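Acetate kinase (Entamoeba histolytica, PDB 4H0O) probably interconverts acetate and acetyl phosphate, acting as a pyrophosphate-dependent acetate kinase of the ASKHA (acetate and sugar kinase, hsc70, actin) superfamily. Local coordinates at residues 17-22 with 75-80; 28-31 with 36-39; 54-57 with 62-65. All blocks are in the same frame, centred on the assembly; numbering follows the deposited sequence.

From the N terminus, strand 16-21 runs into strand 26-31, and contact 2 (28-31 with 36-39) closes the first hairpin with strand 36-44. The chain continues through strand 54-59 and turns back at once, so that contact 3 (54-57 with 62-65) closes a second hairpin in series with the first. Helix 73-86 then returns to the first strand in contact 1 (17-22 with 75-80), a long loop that encloses both hairpins; none of the loops cross. Strands 16-21 and 26-31 join contacts 1 and 2 within one sheet, Y28 and H57 bridge contacts 2 and 3, and L79 packs on I55 between contacts 1 and 3.

Contact 1 (17-22 with 75-80); sequences LIFNVG and QAAKLI
F19 turns its CG anti to its own carbonyl carbon (chi1 -80°), which sends the ring off the strand towards the helix. From the other side, I80 carries CG1 in the same sense, and its second torsion is extended (chi2 171°), so CD1 becomes the leading atom of the side chain. The two side chains run past one another, coming from opposite sides, instead of meeting head-on. I80 CD1 arrives at the edge of the phenyl ring, close to the ring plane, 4.1 Å from F19 CE1. A77, one helical turn before I80 on the same flank of the helix, meets the ring obliquely, with its CB 4.1 Å from F19 CZ. Because A77 ends at CB, the ring comes close to the helix backbone as well: F19 CE1 is 4.1 Å from A77 CA.

L17, two residues before F19 and on the same side of the strand, covers part of one ring face, its CG lying 4.0 Å above the plane of the F19 ring and displaced towards the rim. The interface between the two segments is small, 132 Å² in all, and no hydrogen bond crosses it; it is buried apolar packing.

In between the helices, strand 16-21 has two different coverings. F19 faces helix 73-86 and also touches V136 and S140 of helix 129-143, which packs against A77 through I139. I18 points to the opposite side and rests on E391, I394 and L395 of helix 390-402, where E391 also takes a hydrogen bond from ND2 of N20, a predicted magnesium ligand. Within the sheet the strand lies between strand 26-31, antiparallel to it, and strand 93-98, parallel to it.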
loop_
_atom_site.group_PDB
_atom_site.type_symbol
_atom_site.label_atom_id
_atom_site.label_comp_id
_atom_site.label_asym_id
_atom_site.label_seq_id
_atom_site.Cartn_x
_atom_site.Cartn_y
_atom_site.Cartn_z
ATOM N N LEU B 17 -31.864 -8.645 22.508
ATOM C CA LEU B 17 -32.271 -7.703 21.473
ATOM C C LEU B 17 -31.039 -7.110 20.788
ATOM O O LEU B 17 -30.196 -6.494 21.444
ATOM C CB LEU B 17 -33.121 -6.588 22.089
ATOM C CG LEU B 17 -33.538 -5.425 21.183
ATOM C CD1 LEU B 17 -34.382 -5.923 20.026
ATOM C CD2 LEU B 17 -34.289 -4.362 21.974
ATOM N N ILE B 18 -30.920 -7.307 19.476
ATOM C CA ILE B 18 -29.827 -6.699 18.715
ATOM C C ILE B 18 -30.350 -5.598 17.796
ATOM O O ILE B 18 -31.248 -5.829 16.983
ATOM C CB ILE B 18 -29.041 -7.741 17.877
ATOM C CG1 ILE B 18 -28.069 -8.526 18.760
ATOM C CG2 ILE B 18 -28.255 -7.066 16.761
ATOM C CD1 ILE B 18 -28.673 -9.742 19.378
ATOM N N PHE B 19 -29.792 -4.399 17.931
ATOM C CA PHE B 19 -30.153 -3.295 17.049
ATOM C C PHE B 19 -29.159 -3.159 15.900
ATOM O O PHE B 19 -27.947 -3.119 16.117
ATOM C CB PHE B 19 -30.229 -1.981 17.827
ATOM C CG PHE B 19 -31.510 -1.797 18.592
ATOM C CD1 PHE B 19 -32.724 -1.732 17.925
ATOM C CD2 PHE B 19 -31.498 -1.666 19.973
ATOM C CE1 PHE B 19 -33.907 -1.557 18.625
ATOM C CE2 PHE B 19 -32.675 -1.485 20.677
ATOM C CZ PHE B 19 -33.881 -1.431 20.003
ATOM N N ASN B 20 -29.680 -3.089 14.679
ATOM C CA ASN B 20 -28.848 -2.855 13.508
ATOM C C ASN B 20 -29.228 -1.525 12.858
ATOM O O ASN B 20 -30.237 -1.432 12.154
ATOM C CB ASN B 20 -29.000 -4.003 12.510
ATOM C CG ASN B 20 -27.937 -3.985 11.426
ATOM O OD1 ASN B 20 -27.173 -3.025 11.301
ATOM N ND2 ASN B 20 -27.891 -5.047 10.628
ATOM N N VAL B 21 -28.429 -0.491 13.114
ATOM C CA VAL B 21 -28.700 0.835 12.563
ATOM C C VAL B 21 -28.395 0.867 11.067
ATOM O O VAL B 21 -27.265 0.605 10.648
ATOM C CB VAL B 21 -27.883 1.934 13.276
ATOM C CG1 VAL B 21 -28.182 3.289 12.669
ATOM C CG2 VAL B 21 -28.200 1.956 14.760
ATOM N N GLY B 22 -29.409 1.177 10.265
ATOM C CA GLY B 22 -29.233 1.287 8.827
ATOM C C GLY B 22 -29.277 2.732 8.366
ATOM O O GLY B 22 -29.313 3.653 9.185
ATOM N N GLN B 75 -36.413 7.025 17.786
ATOM C CA GLN B 75 -37.872 6.940 17.835
ATOM C C GLN B 75 -38.338 5.533 17.478
ATOM O O GLN B 75 -39.221 4.974 18.129
ATOM C CB GLN B 75 -38.513 7.958 16.888
ATOM C CG GLN B 75 -38.455 9.403 17.368
ATOM C CD GLN B 75 -38.625 10.399 16.230
ATOM O OE1 GLN B 75 -38.789 10.013 15.070
ATOM N NE2 GLN B 75 -38.577 11.686 16.557
ATOM N N ALA B 76 -37.741 4.966 16.435
ATOM C CA ALA B 76 -38.052 3.601 16.037
ATOM C C ALA B 76 -37.668 2.628 17.147
ATOM O O ALA B 76 -38.416 1.701 17.455
ATOM C CB ALA B 76 -37.335 3.247 14.750
ATOM N N ALA B 77 -36.501 2.849 17.746
ATOM C CA ALA B 77 -36.013 2.004 18.831
ATOM C C ALA B 77 -37.024 1.919 19.969
ATOM O O ALA B 77 -37.355 0.825 20.435
ATOM C CB ALA B 77 -34.685 2.517 19.343
ATOM N N LYS B 78 -37.509 3.078 20.407
ATOM C CA LYS B 78 -38.510 3.157 21.468
ATOM C C LYS B 78 -39.777 2.373 21.130
ATOM O O LYS B 78 -40.265 1.578 21.939
ATOM C CB LYS B 78 -38.864 4.621 21.754
ATOM C CG LYS B 78 -40.099 4.809 22.625
ATOM C CD LYS B 78 -39.966 6.035 23.522
ATOM C CE LYS B 78 -41.117 6.120 24.518
ATOM N NZ LYS B 78 -40.822 7.062 25.638
ATOM N N LEU B 79 -40.299 2.597 19.928
ATOM C CA LEU B 79 -41.528 1.939 19.492
ATOM C C LEU B 79 -41.333 0.430 19.317
ATOM O O LEU B 79 -42.263 -0.352 19.522
ATOM C CB LEU B 79 -42.058 2.584 18.204
ATOM C CG LEU B 79 -43.059 3.737 18.361
ATOM C CD1 LEU B 79 -42.591 4.763 19.382
ATOM C CD2 LEU B 79 -43.320 4.419 17.025
ATOM N N ILE B 80 -40.118 0.027 18.949
ATOM C CA ILE B 80 -39.775 -1.391 18.854
ATOM C C ILE B 80 -39.813 -2.042 20.238
ATOM O O ILE B 80 -40.435 -3.090 20.427
ATOM C CB ILE B 80 -38.381 -1.595 18.217
ATOM C CG1 ILE B 80 -38.435 -1.324 16.711
ATOM C CG2 ILE B 80 -37.871 -3.007 18.470
ATOM C CD1 ILE B 80 -37.073 -1.285 16.039
#

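Contact 2 (28-31 with 36-39); sequences YKVF and IVCS
Y28 lays its ring over the backbone of S39 and brings its hydroxyl to C38. Its first torsion (chi1 81°) sets CG between the backbone N and the carbonyl carbon, and CB sits near the carbonyl oxygen of I18. Further out, CD1 touches I80, CE2 approaches S39 CA, and CE1 and CZ lie over the carbonyl carbon of S39, which is 3.5 Å above the ring plane and nearer the rim than the centre. V30 CG2 lies in plane at the ring edge. At the tip, Y28 OH is 3.1 Å from C38 SG, and the sulfur stands beside the ring edge, 5.2 Å from the centroid of the Y28 ring.

On the other face of the hairpin, I36 leans on two neighbours of the facing strand: its CD1 lies 3.6 Å from K29 CD, and its CG1 lies 3.6 Å from F31 CE1. V30 ties the backbones together, giving its N-H to C38 O at 2.8 Å and accepting V37 N at 3.0 Å.

The phenol is buried but not without a polar partner, since Y28 OH is hydrogen-bonded to H57 ND1. With that bond to strand 54-59 in place, the sulfur of C38 is a soft, polarisable neighbour at the ring edge.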
loop_
_atom_site.group_PDB
_atom_site.type_symbol
_atom_site.label_atom_id
_atom_site.label_comp_id
_atom_site.label_asym_id
_atom_site.label_seq_id
_atom_site.Cartn_x
_atom_site.Cartn_y
_atom_site.Cartn_z
ATOM N N TYR B 28 -33.998 -4.825 13.680
ATOM C CA TYR B 28 -33.678 -5.496 14.936
ATOM C C TYR B 28 -33.951 -6.988 14.848
ATOM O O TYR B 28 -34.746 -7.438 14.024
ATOM C CB TYR B 28 -34.479 -4.901 16.101
ATOM C CG TYR B 28 -35.902 -5.418 16.208
ATOM C CD1 TYR B 28 -36.938 -4.800 15.520
ATOM C CD2 TYR B 28 -36.211 -6.514 17.010
ATOM C CE1 TYR B 28 -38.236 -5.261 15.622
ATOM C CE2 TYR B 28 -37.503 -6.986 17.111
ATOM C CZ TYR B 28 -38.511 -6.356 16.418
ATOM O OH TYR B 28 -39.800 -6.820 16.521
ATOM N N LYS B 29 -33.296 -7.749 15.716
ATOM C CA LYS B 29 -33.593 -9.163 15.872
ATOM C C LYS B 29 -33.559 -9.522 17.352
ATOM O O LYS B 29 -32.843 -8.891 18.133
ATOM C CB LYS B 29 -32.585 -10.019 15.099
ATOM C CG LYS B 29 -32.703 -9.936 13.584
ATOM C CD LYS B 29 -31.800 -10.965 12.910
ATOM C CE LYS B 29 -31.819 -10.831 11.393
ATOM N NZ LYS B 29 -33.153 -11.152 10.813
ATOM N N VAL B 30 -34.346 -10.522 17.737
ATOM C CA VAL B 30 -34.285 -11.055 19.091
ATOM C C VAL B 30 -33.871 -12.521 19.030
ATOM O O VAL B 30 -34.427 -13.297 18.248
ATOM C CB VAL B 30 -35.632 -10.919 19.835
ATOM C CG1 VAL B 30 -35.507 -11.450 21.259
ATOM C CG2 VAL B 30 -36.078 -9.469 19.859
ATOM N N PHE B 31 -32.885 -12.893 19.842
ATOM C CA PHE B 31 -32.397 -14.267 19.848
ATOM C C PHE B 31 -32.729 -15.002 21.142
ATOM O O PHE B 31 -32.641 -14.436 22.235
ATOM C CB PHE B 31 -30.882 -14.309 19.617
ATOM C CG PHE B 31 -30.461 -13.861 18.247
ATOM C CD1 PHE B 31 -30.382 -14.765 17.198
ATOM C CD2 PHE B 31 -30.130 -12.536 18.010
ATOM C CE1 PHE B 31 -29.986 -14.352 15.937
ATOM C CE2 PHE B 31 -29.733 -12.117 16.753
ATOM C CZ PHE B 31 -29.662 -13.025 15.715
ATOM N N ILE B 36 -33.805 -16.897 16.039
ATOM C CA ILE B 36 -34.597 -15.673 15.965
ATOM C C ILE B 36 -36.053 -15.934 16.346
ATOM O O ILE B 36 -36.698 -16.822 15.787
ATOM C CB ILE B 36 -34.547 -15.073 14.547
ATOM C CG1 ILE B 36 -33.094 -14.852 14.117
ATOM C CG2 ILE B 36 -35.330 -13.774 14.485
ATOM C CD1 ILE B 36 -32.938 -14.374 12.687
ATOM N N VAL B 37 -36.563 -15.155 17.297
ATOM C CA VAL B 37 -37.945 -15.290 17.747
ATOM C C VAL B 37 -38.784 -14.097 17.297
ATOM O O VAL B 37 -40.003 -14.200 17.150
ATOM C CB VAL B 37 -38.032 -15.450 19.282
ATOM C CG1 VAL B 37 -37.290 -16.694 19.719
ATOM C CG2 VAL B 37 -37.457 -14.232 19.983
ATOM N N CYS B 38 -38.116 -12.968 17.076
ATOM C CA CYS B 38 -38.775 -11.753 16.617
ATOM C C CYS B 38 -37.777 -10.885 15.855
ATOM O O CYS B 38 -36.586 -10.875 16.174
ATOM C CB CYS B 38 -39.351 -10.976 17.804
ATOM S SG CYS B 38 -40.538 -9.682 17.363
ATOM N N SER B 39 -38.266 -10.167 14.845
ATOM C CA SER B 39 -37.430 -9.280 14.042
ATOM C C SER B 39 -38.301 -8.226 13.369
ATOM O O SER B 39 -39.517 -8.397 13.263
ATOM C CB SER B 39 -36.655 -10.070 12.984
ATOM O OG SER B 39 -37.523 -10.561 11.979
#

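Contact 3 (54-57 with 62-65); sequences FIEH and QIIK
H57 and I64 face each other as a hydrogen-bonded antiparallel pair, and between them they satisfy both of their backbone N-H groups and both carbonyls. H57 N reaches I64 O at 2.7 Å in a nearly straight bond (169°). The return bond, I64 N to H57 O, measures 2.8 Å, and its donor lies in the plane of the H57 carbonyl. H57 O also receives a CA-H contact from I63, at 3.3 Å to I63 CA. Beyond this pair the ladder continues, I55 being bonded through its backbone to I66. On the other edge of strand 54-59 the backbone of F54 is bonded to R44 and that of E56 to K41.

The polar ends of H57 and E56 find their partners outside the two segments. H57 ND1 has its partner in Y28, and the imidazole stacks with the ring of F83; together these would limit how far it can turn. E56 OE2 is hydrogen-bonded to H58 NE2 and at the same time lies against the aliphatic branch of I63, 3.4 Å from I63 CG1. E56 OE1 and K65 NZ are 5.2 Å apart, too far for a salt bridge, though their opposite charges probably attract weakly.

K65 instead spends its methylenes on F54. With chi1 at 61°, F54 swings its ring across the lysine, and K65 CG rests 3.5 Å from F54 CE2, while CB, CD and CE also touch the same ring.

This is a two-stranded beta hairpin whose second strand, 62-67, is outermost within the chain. It extends the run of antiparallel strands in the mixed sheet of a ribonuclease H-like domain.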
loop_
_atom_site.group_PDB
_atom_site.type_symbol
_atom_site.label_atom_id
_atom_site.label_comp_id
_atom_site.label_asym_id
_atom_site.label_seq_id
_atom_site.Cartn_x
_atom_site.Cartn_y
_atom_site.Cartn_z
ATOM N N PHE B 54 -44.610 2.155 7.833
ATOM C CA PHE B 54 -44.901 1.322 8.991
ATOM C C PHE B 54 -43.694 0.510 9.435
ATOM O O PHE B 54 -42.745 0.319 8.672
ATOM C CB PHE B 54 -46.060 0.371 8.671
ATOM C CG PHE B 54 -45.769 -0.580 7.542
ATOM C CD1 PHE B 54 -45.919 -0.178 6.224
ATOM C CD2 PHE B 54 -45.345 -1.875 7.797
ATOM C CE1 PHE B 54 -45.655 -1.046 5.182
ATOM C CE2 PHE B 54 -45.076 -2.748 6.758
ATOM C CZ PHE B 54 -45.235 -2.333 5.450
ATOM N N ILE B 55 -43.739 0.033 10.675
ATOM C CA ILE B 55 -42.781 -0.958 11.142
ATOM C C ILE B 55 -43.357 -2.341 10.869
ATOM O O ILE B 55 -44.490 -2.635 11.255
ATOM C CB ILE B 55 -42.490 -0.815 12.648
ATOM C CG1 ILE B 55 -42.057 0.616 12.971
ATOM C CG2 ILE B 55 -41.419 -1.808 13.081
ATOM C CD1 ILE B 55 -41.745 0.849 14.433
ATOM N N GLU B 56 -42.591 -3.184 10.186
ATOM C CA GLU B 56 -43.033 -4.546 9.927
ATOM C C GLU B 56 -42.410 -5.498 10.938
ATOM O O GLU B 56 -41.191 -5.645 10.994
ATOM C CB GLU B 56 -42.674 -4.974 8.503
ATOM C CG GLU B 56 -43.038 -6.418 8.175
ATOM C CD GLU B 56 -43.018 -6.702 6.685
ATOM O OE1 GLU B 56 -42.834 -5.748 5.898
ATOM O OE2 GLU B 56 -43.190 -7.877 6.298
ATOM N N HIS B 57 -43.250 -6.142 11.739
ATOM C CA HIS B 57 -42.756 -7.092 12.723
ATOM C C HIS B 57 -42.982 -8.533 12.279
ATOM O O HIS B 57 -44.065 -8.888 11.811
ATOM C CB HIS B 57 -43.410 -6.843 14.082
ATOM C CG HIS B 57 -43.018 -5.544 14.712
ATOM N ND1 HIS B 57 -41.825 -5.369 15.377
ATOM C CD2 HIS B 57 -43.666 -4.356 14.785
ATOM C CE1 HIS B 57 -41.752 -4.131 15.832
ATOM N NE2 HIS B 57 -42.859 -3.497 15.488
ATOM N N GLN B 62 -46.406 -14.716 11.819
ATOM C CA GLN B 62 -46.399 -13.868 10.624
ATOM C C GLN B 62 -46.053 -12.383 10.781
ATOM O O GLN B 62 -45.256 -11.993 11.635
ATOM C CB GLN B 62 -47.736 -14.000 9.885
ATOM C CG GLN B 62 -47.783 -13.271 8.551
ATOM C CD GLN B 62 -49.051 -13.562 7.774
ATOM O OE1 GLN B 62 -49.871 -14.383 8.184
ATOM N NE2 GLN B 62 -49.220 -12.885 6.643
ATOM N N ILE B 63 -46.668 -11.574 9.921
ATOM C CA ILE B 63 -46.328 -10.171 9.727
ATOM C C ILE B 63 -47.288 -9.239 10.467
ATOM O O ILE B 63 -48.504 -9.315 10.284
ATOM C CB ILE B 63 -46.340 -9.815 8.218
ATOM C CG1 ILE B 63 -45.138 -10.435 7.499
ATOM C CG2 ILE B 63 -46.349 -8.311 8.014
ATOM C CD1 ILE B 63 -45.328 -11.878 7.064
ATOM N N ILE B 64 -46.733 -8.363 11.301
ATOM C CA ILE B 64 -47.521 -7.375 12.030
ATOM C C ILE B 64 -47.074 -5.964 11.653
ATOM O O ILE B 64 -45.913 -5.596 11.844
ATOM C CB ILE B 64 -47.413 -7.574 13.555
ATOM C CG1 ILE B 64 -47.985 -8.937 13.947
ATOM C CG2 ILE B 64 -48.137 -6.462 14.302
ATOM C CD1 ILE B 64 -47.987 -9.206 15.439
ATOM N N LYS B 65 -48.001 -5.181 11.111
ATOM C CA LYS B 65 -47.683 -3.849 10.617
ATOM C C LYS B 65 -48.318 -2.757 11.471
ATOM O O LYS B 65 -49.540 -2.682 11.596
ATOM C CB LYS B 65 -48.120 -3.714 9.157
ATOM C CG LYS B 65 -47.501 -4.755 8.236
ATOM C CD LYS B 65 -48.029 -4.635 6.815
ATOM C CE LYS B 65 -47.272 -5.554 5.862
ATOM N NZ LYS B 65 -47.825 -5.512 4.478
#